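Local atomic coordinates of putative phosphohydrolase (PDB entry 3M1T), a protein that is a putative phosphohydrolase or signal transduction protein, built around an HDOD domain of the HD phosphodiesterase clan, whose substrate and exact role are not established. Residues A[105-119]-A[259-271]. Numbering follows the deposited sequence.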
loop_
_atom_site.group_PDB
_atom_site.type_symbol
_atom_site.label_atom_id
_atom_site.label_comp_id
_atom_site.label_asym_id
_atom_site.label_seq_id
_atom_site.Cartn_x
_atom_site.Cartn_y
_atom_site.Cartn_z
ATOM N N ASP A 105 1.797 -11.710 7.452
ATOM C CA ASP A 105 0.633 -11.941 6.591
ATOM C C ASP A 105 0.055 -10.596 6.094
ATOM O O ASP A 105 -0.300 -10.467 4.918
ATOM C CB ASP A 105 -0.477 -12.730 7.314
ATOM C CG ASP A 105 -0.123 -14.210 7.562
ATOM O OD1 ASP A 105 0.913 -14.714 7.089
ATOM O OD2 ASP A 105 -0.917 -14.871 8.251
ATOM N N PHE A 106 -0.061 -9.633 7.004
ATOM C CA PHE A 106 -0.584 -8.285 6.671
ATOM C C PHE A 106 0.262 -7.696 5.581
ATOM O O PHE A 106 -0.240 -7.258 4.539
ATOM C CB PHE A 106 -0.576 -7.340 7.873
ATOM C CG PHE A 106 -0.985 -5.927 7.518
ATOM C CD1 PHE A 106 -2.324 -5.554 7.449
ATOM C CD2 PHE A 106 -0.018 -5.003 7.188
ATOM C CE1 PHE A 106 -2.675 -4.249 7.094
ATOM C CE2 PHE A 106 -0.360 -3.720 6.787
ATOM C CZ PHE A 106 -1.688 -3.345 6.753
ATOM N N TRP A 107 1.568 -7.631 5.833
ATOM C CA TRP A 107 2.452 -7.022 4.833
ATOM C C TRP A 107 2.569 -7.861 3.577
ATOM O O TRP A 107 2.685 -7.325 2.494
ATOM C CB TRP A 107 3.831 -6.716 5.442
ATOM C CG TRP A 107 3.757 -5.571 6.388
ATOM C CD1 TRP A 107 3.992 -5.625 7.724
ATOM C CD2 TRP A 107 3.428 -4.196 6.096
ATOM N NE1 TRP A 107 3.832 -4.387 8.301
ATOM C CE2 TRP A 107 3.448 -3.496 7.327
ATOM C CE3 TRP A 107 3.076 -3.503 4.941
ATOM C CZ2 TRP A 107 3.183 -2.164 7.415
ATOM C CZ3 TRP A 107 2.787 -2.188 5.035
ATOM C CH2 TRP A 107 2.831 -1.511 6.251
ATOM N N GLY A 108 2.522 -9.177 3.706
ATOM C CA GLY A 108 2.502 -10.017 2.514
ATOM C C GLY A 108 1.350 -9.644 1.583
ATOM O O GLY A 108 1.528 -9.542 0.356
ATOM N N ASN A 109 0.168 -9.516 2.154
ATOM C CA ASN A 109 -0.990 -9.156 1.331
ATOM C C ASN A 109 -0.821 -7.781 0.703
ATOM O O ASN A 109 -1.098 -7.541 -0.486
ATOM C CB ASN A 109 -2.267 -9.189 2.132
ATOM C CG ASN A 109 -3.415 -8.601 1.355
ATOM O OD1 ASN A 109 -3.962 -9.275 0.432
ATOM N ND2 ASN A 109 -3.751 -7.320 1.626
ATOM N N THR A 110 -0.314 -6.841 1.514
ATOM C CA THR A 110 -0.061 -5.511 1.031
ATOM C C THR A 110 0.928 -5.476 -0.124
ATOM O O THR A 110 0.721 -4.768 -1.099
ATOM C CB THR A 110 0.278 -4.542 2.196
ATOM O OG1 THR A 110 -0.944 -4.093 2.813
ATOM C CG2 THR A 110 1.060 -3.356 1.700
ATOM N N PHE A 111 2.022 -6.220 -0.024
ATOM C CA PHE A 111 2.979 -6.315 -1.127
ATOM C C PHE A 111 2.371 -6.947 -2.363
ATOM O O PHE A 111 2.667 -6.527 -3.463
ATOM C CB PHE A 111 4.235 -7.106 -0.731
ATOM C CG PHE A 111 5.145 -6.377 0.205
ATOM C CD1 PHE A 111 5.474 -5.045 -0.022
ATOM C CD2 PHE A 111 5.659 -7.007 1.317
ATOM C CE1 PHE A 111 6.300 -4.378 0.840
ATOM C CE2 PHE A 111 6.484 -6.340 2.172
ATOM C CZ PHE A 111 6.811 -5.040 1.934
ATOM N N GLU A 112 1.529 -7.951 -2.168
ATOM C CA GLU A 112 0.823 -8.594 -3.310
ATOM C C GLU A 112 0.038 -7.531 -4.060
ATOM O O GLU A 112 0.154 -7.395 -5.284
ATOM C CB GLU A 112 -0.140 -9.715 -2.871
ATOM C CG GLU A 112 0.493 -11.047 -2.484
ATOM C CD GLU A 112 1.117 -11.811 -3.653
ATOM O OE1 GLU A 112 0.490 -11.968 -4.766
ATOM O OE2 GLU A 112 2.233 -12.338 -3.429
ATOM N N VAL A 113 -0.714 -6.728 -3.303
ATOM C CA VAL A 113 -1.467 -5.630 -3.888
ATOM C C VAL A 113 -0.530 -4.632 -4.577
ATOM O O VAL A 113 -0.782 -4.198 -5.700
ATOM C CB VAL A 113 -2.383 -4.942 -2.850
ATOM C CG1 VAL A 113 -2.946 -3.587 -3.358
ATOM C CG2 VAL A 113 -3.522 -5.894 -2.388
ATOM N N ALA A 114 0.546 -4.242 -3.904
ATOM C CA ALA A 114 1.516 -3.315 -4.482
ATOM C C ALA A 114 2.122 -3.796 -5.769
ATOM O O ALA A 114 2.257 -3.050 -6.745
ATOM C CB ALA A 114 2.622 -2.978 -3.428
ATOM N N ILE A 115 2.488 -5.083 -5.807
ATOM C CA ILE A 115 3.061 -5.664 -7.029
ATOM C C ILE A 115 2.076 -5.646 -8.198
ATOM O O ILE A 115 2.425 -5.311 -9.365
ATOM C CB ILE A 115 3.582 -7.118 -6.738
ATOM C CG1 ILE A 115 4.824 -7.074 -5.846
ATOM C CG2 ILE A 115 3.788 -7.899 -8.066
ATOM C CD1 ILE A 115 5.154 -8.476 -5.268
ATOM N N ILE A 116 0.837 -5.993 -7.888
ATOM C CA ILE A 116 -0.234 -5.955 -8.872
ATOM C C ILE A 116 -0.454 -4.531 -9.377
ATOM O O ILE A 116 -0.475 -4.276 -10.580
ATOM C CB ILE A 116 -1.559 -6.571 -8.351
ATOM C CG1 ILE A 116 -1.403 -8.061 -8.023
ATOM C CG2 ILE A 116 -2.712 -6.362 -9.399
ATOM C CD1 ILE A 116 -2.489 -8.570 -7.071
ATOM N N CYS A 117 -0.534 -3.558 -8.455
ATOM C CA CYS A 117 -0.717 -2.176 -8.884
ATOM C C CYS A 117 0.405 -1.686 -9.839
ATOM O O CYS A 117 0.178 -0.972 -10.796
ATOM C CB CYS A 117 -0.722 -1.258 -7.658
ATOM S SG CYS A 117 -2.216 -1.312 -6.678
ATOM N N GLN A 118 1.638 -2.029 -9.518
ATOM C CA GLN A 118 2.771 -1.662 -10.338
ATOM C C GLN A 118 2.629 -2.139 -11.791
ATOM O O GLN A 118 2.985 -1.422 -12.733
ATOM C CB GLN A 118 4.043 -2.232 -9.703
ATOM C CG GLN A 118 5.321 -1.667 -10.246
ATOM C CD GLN A 118 6.537 -2.114 -9.443
ATOM O OE1 GLN A 118 6.771 -3.313 -9.263
ATOM N NE2 GLN A 118 7.321 -1.140 -8.955
ATOM N N GLU A 119 2.146 -3.371 -11.960
ATOM C CA GLU A 119 1.892 -3.944 -13.269
ATOM C C GLU A 119 0.748 -3.204 -13.974
ATOM O O GLU A 119 0.820 -2.917 -15.162
ATOM C CB GLU A 119 1.511 -5.420 -13.128
ATOM C CG GLU A 119 1.163 -6.104 -14.444
ATOM C CD GLU A 119 2.276 -6.074 -15.490
ATOM O OE1 GLU A 119 3.479 -6.047 -15.100
ATOM O OE2 GLU A 119 1.934 -6.144 -16.693
ATOM N N LYS A 259 0.689 -12.778 -16.674
ATOM C CA LYS A 259 1.674 -11.965 -15.935
ATOM C C LYS A 259 1.395 -12.023 -14.448
ATOM O O LYS A 259 2.339 -12.167 -13.646
ATOM C CB LYS A 259 1.701 -10.538 -16.456
ATOM C CG LYS A 259 2.668 -9.574 -15.734
ATOM C CD LYS A 259 4.114 -10.045 -15.890
ATOM C CE LYS A 259 5.148 -9.035 -15.378
ATOM N NZ LYS A 259 5.173 -7.757 -16.190
ATOM N N LEU A 260 0.127 -11.867 -14.059
ATOM C CA LEU A 260 -0.245 -11.924 -12.652
ATOM C C LEU A 260 0.072 -13.294 -12.044
ATOM O O LEU A 260 0.523 -13.390 -10.876
ATOM C CB LEU A 260 -1.702 -11.557 -12.438
ATOM C CG LEU A 260 -2.049 -10.117 -12.803
ATOM C CD1 LEU A 260 -3.561 -9.913 -12.729
ATOM C CD2 LEU A 260 -1.286 -9.127 -11.919
ATOM N N ALA A 261 -0.130 -14.352 -12.817
ATOM C CA ALA A 261 0.195 -15.687 -12.340
ATOM C C ALA A 261 1.698 -15.833 -12.104
ATOM O O ALA A 261 2.128 -16.516 -11.154
ATOM C CB ALA A 261 -0.309 -16.755 -13.345
ATOM N N LYS A 262 2.512 -15.246 -12.985
ATOM C CA LYS A 262 3.971 -15.306 -12.815
ATOM C C LYS A 262 4.367 -14.659 -11.476
ATOM O O LYS A 262 5.250 -15.153 -10.769
ATOM C CB LYS A 262 4.705 -14.613 -13.989
ATOM C CG LYS A 262 4.725 -15.388 -15.321
ATOM C CD LYS A 262 5.697 -14.750 -16.341
HETATM N N MSE A 263 3.686 -13.593 -11.101
HETATM C CA MSE A 263 4.100 -12.815 -9.916
HETATM C C MSE A 263 3.397 -13.216 -8.637
HETATM O O MSE A 263 3.797 -12.773 -7.529
HETATM C CB MSE A 263 3.874 -11.353 -10.187
HETATM C CG MSE A 263 4.527 -10.942 -11.486
HETATM SE SE MSE A 263 4.602 -9.057 -11.519
HETATM C CE MSE A 263 2.830 -8.729 -11.357
ATOM N N HIS A 264 2.355 -14.023 -8.761
ATOM C CA HIS A 264 1.520 -14.390 -7.629
ATOM C C HIS A 264 2.392 -15.002 -6.545
ATOM O O HIS A 264 3.168 -15.916 -6.809
ATOM C CB HIS A 264 0.465 -15.430 -8.010
ATOM C CG HIS A 264 -0.400 -15.842 -6.855
ATOM N ND1 HIS A 264 -0.263 -17.055 -6.220
ATOM C CD2 HIS A 264 -1.387 -15.184 -6.204
ATOM C CE1 HIS A 264 -1.143 -17.137 -5.236
ATOM N NE2 HIS A 264 -1.838 -16.019 -5.209
ATOM N N GLY A 265 2.259 -14.478 -5.337
ATOM C CA GLY A 265 3.027 -14.981 -4.181
ATOM C C GLY A 265 4.314 -14.242 -3.852
ATOM O O GLY A 265 4.868 -14.406 -2.759
ATOM N N GLN A 266 4.836 -13.473 -4.800
ATOM C CA GLN A 266 6.057 -12.734 -4.610
ATOM C C GLN A 266 5.879 -11.697 -3.502
ATOM O O GLN A 266 6.860 -11.325 -2.854
ATOM C CB GLN A 266 6.476 -12.011 -5.892
ATOM C CG GLN A 266 7.003 -12.924 -6.990
ATOM C CD GLN A 266 7.353 -12.193 -8.287
ATOM O OE1 GLN A 266 7.359 -10.962 -8.368
ATOM N NE2 GLN A 266 7.639 -12.975 -9.322
ATOM N N GLY A 267 4.654 -11.194 -3.333
ATOM C CA GLY A 267 4.375 -10.237 -2.256
ATOM C C GLY A 267 4.393 -10.923 -0.899
ATOM O O GLY A 267 4.998 -10.435 0.068
HETATM N N MSE A 268 3.776 -12.103 -0.824
HETATM C CA MSE A 268 3.805 -12.884 0.394
HETATM C C MSE A 268 5.237 -13.221 0.801
HETATM O O MSE A 268 5.546 -13.205 1.993
HETATM C CB MSE A 268 2.984 -14.184 0.245
HETATM C CG MSE A 268 1.519 -13.915 -0.079
HETATM SE SE MSE A 268 0.405 -12.986 1.263
HETATM C CE MSE A 268 0.897 -13.898 2.919
ATOM N N GLU A 269 6.090 -13.521 -0.182
ATOM C CA GLU A 269 7.491 -13.814 0.089
ATOM C C GLU A 269 8.201 -12.566 0.611
ATOM O O GLU A 269 9.069 -12.667 1.476
ATOM C CB GLU A 269 8.226 -14.280 -1.162
ATOM C CG GLU A 269 9.741 -14.308 -0.966
ATOM C CD GLU A 269 10.173 -15.317 0.105
ATOM O OE1 GLU A 269 9.446 -16.330 0.304
ATOM O OE2 GLU A 269 11.239 -15.101 0.734
HETATM N N MSE A 270 7.861 -11.400 0.059
HETATM C CA MSE A 270 8.422 -10.129 0.563
HETATM C C MSE A 270 8.025 -9.901 2.007
HETATM O O MSE A 270 8.876 -9.512 2.833
HETATM C CB MSE A 270 8.042 -8.944 -0.307
HETATM C CG MSE A 270 8.841 -8.880 -1.591
HETATM SE SE MSE A 270 8.104 -7.536 -2.768
HETATM C CE MSE A 270 9.071 -6.090 -1.949
ATOM N N GLY A 271 6.764 -10.174 2.333
ATOM C CA GLY A 271 6.269 -10.049 3.699
ATOM C C GLY A 271 7.051 -10.919 4.679
ATOM O O GLY A 271 7.348 -10.489 5.794
HETATM O O HOH W 1 1.281 -10.651 -6.895
#
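G108 and M268 bring their CA atoms to 3.8 Å where helix 266-271 runs against helix 105-119 at 140°, with axes only 6.8 Å apart. Glycines allow this approach. A CB on G267 would clash with the backbone of F111 and E112, and one on G271 with G108 N. G108 CA also makes a CA-H...O contact with G267 O.

E112 reaches across from the side, its chain bent at chi2 (-69°), which turns the carboxylate to the start of the second helix. G265 N gives OE1 a nearly straight hydrogen bond of 3.1 Å (172°), on the syn side. Water 1 donates to the same oxygen. OE2 faces M268 N at 3.0 Å and, weakly, G267 N. OE2 sits too close to G265 in the model, so both bonds are doubtful. With a glutamine here, one of these N-H groups would probably face another donor and lose its acceptor.

I115 sits as a knob among M263, Q266, G267 and M270. Its CD1 lies 3.4 Å from G267 N, while CG2 lies 3.5 Å from M263 CE. M263, M268 and M270 are selenomethionines. In one of its two conformers F111 crosses M270 at about a right angle; M270 CE lies over one ring face toward the rim and SE stands obliquely, a Met-aromatic contact. M268 curls back and lays SE 3.5 Å from G108 C.

K259 NZ forms a salt bridge with E119 OE1 at 2.6 Å, from above the carboxylate plane. E119 OE2 has a second partner in R123.

A type II turn, M263 to Q266, joins the two short helices. The whole is a close glycine-mediated helix packing, with a buried glutamate bound to a helix N-terminus, joining the C-terminal helices to an HDOD-domain helix.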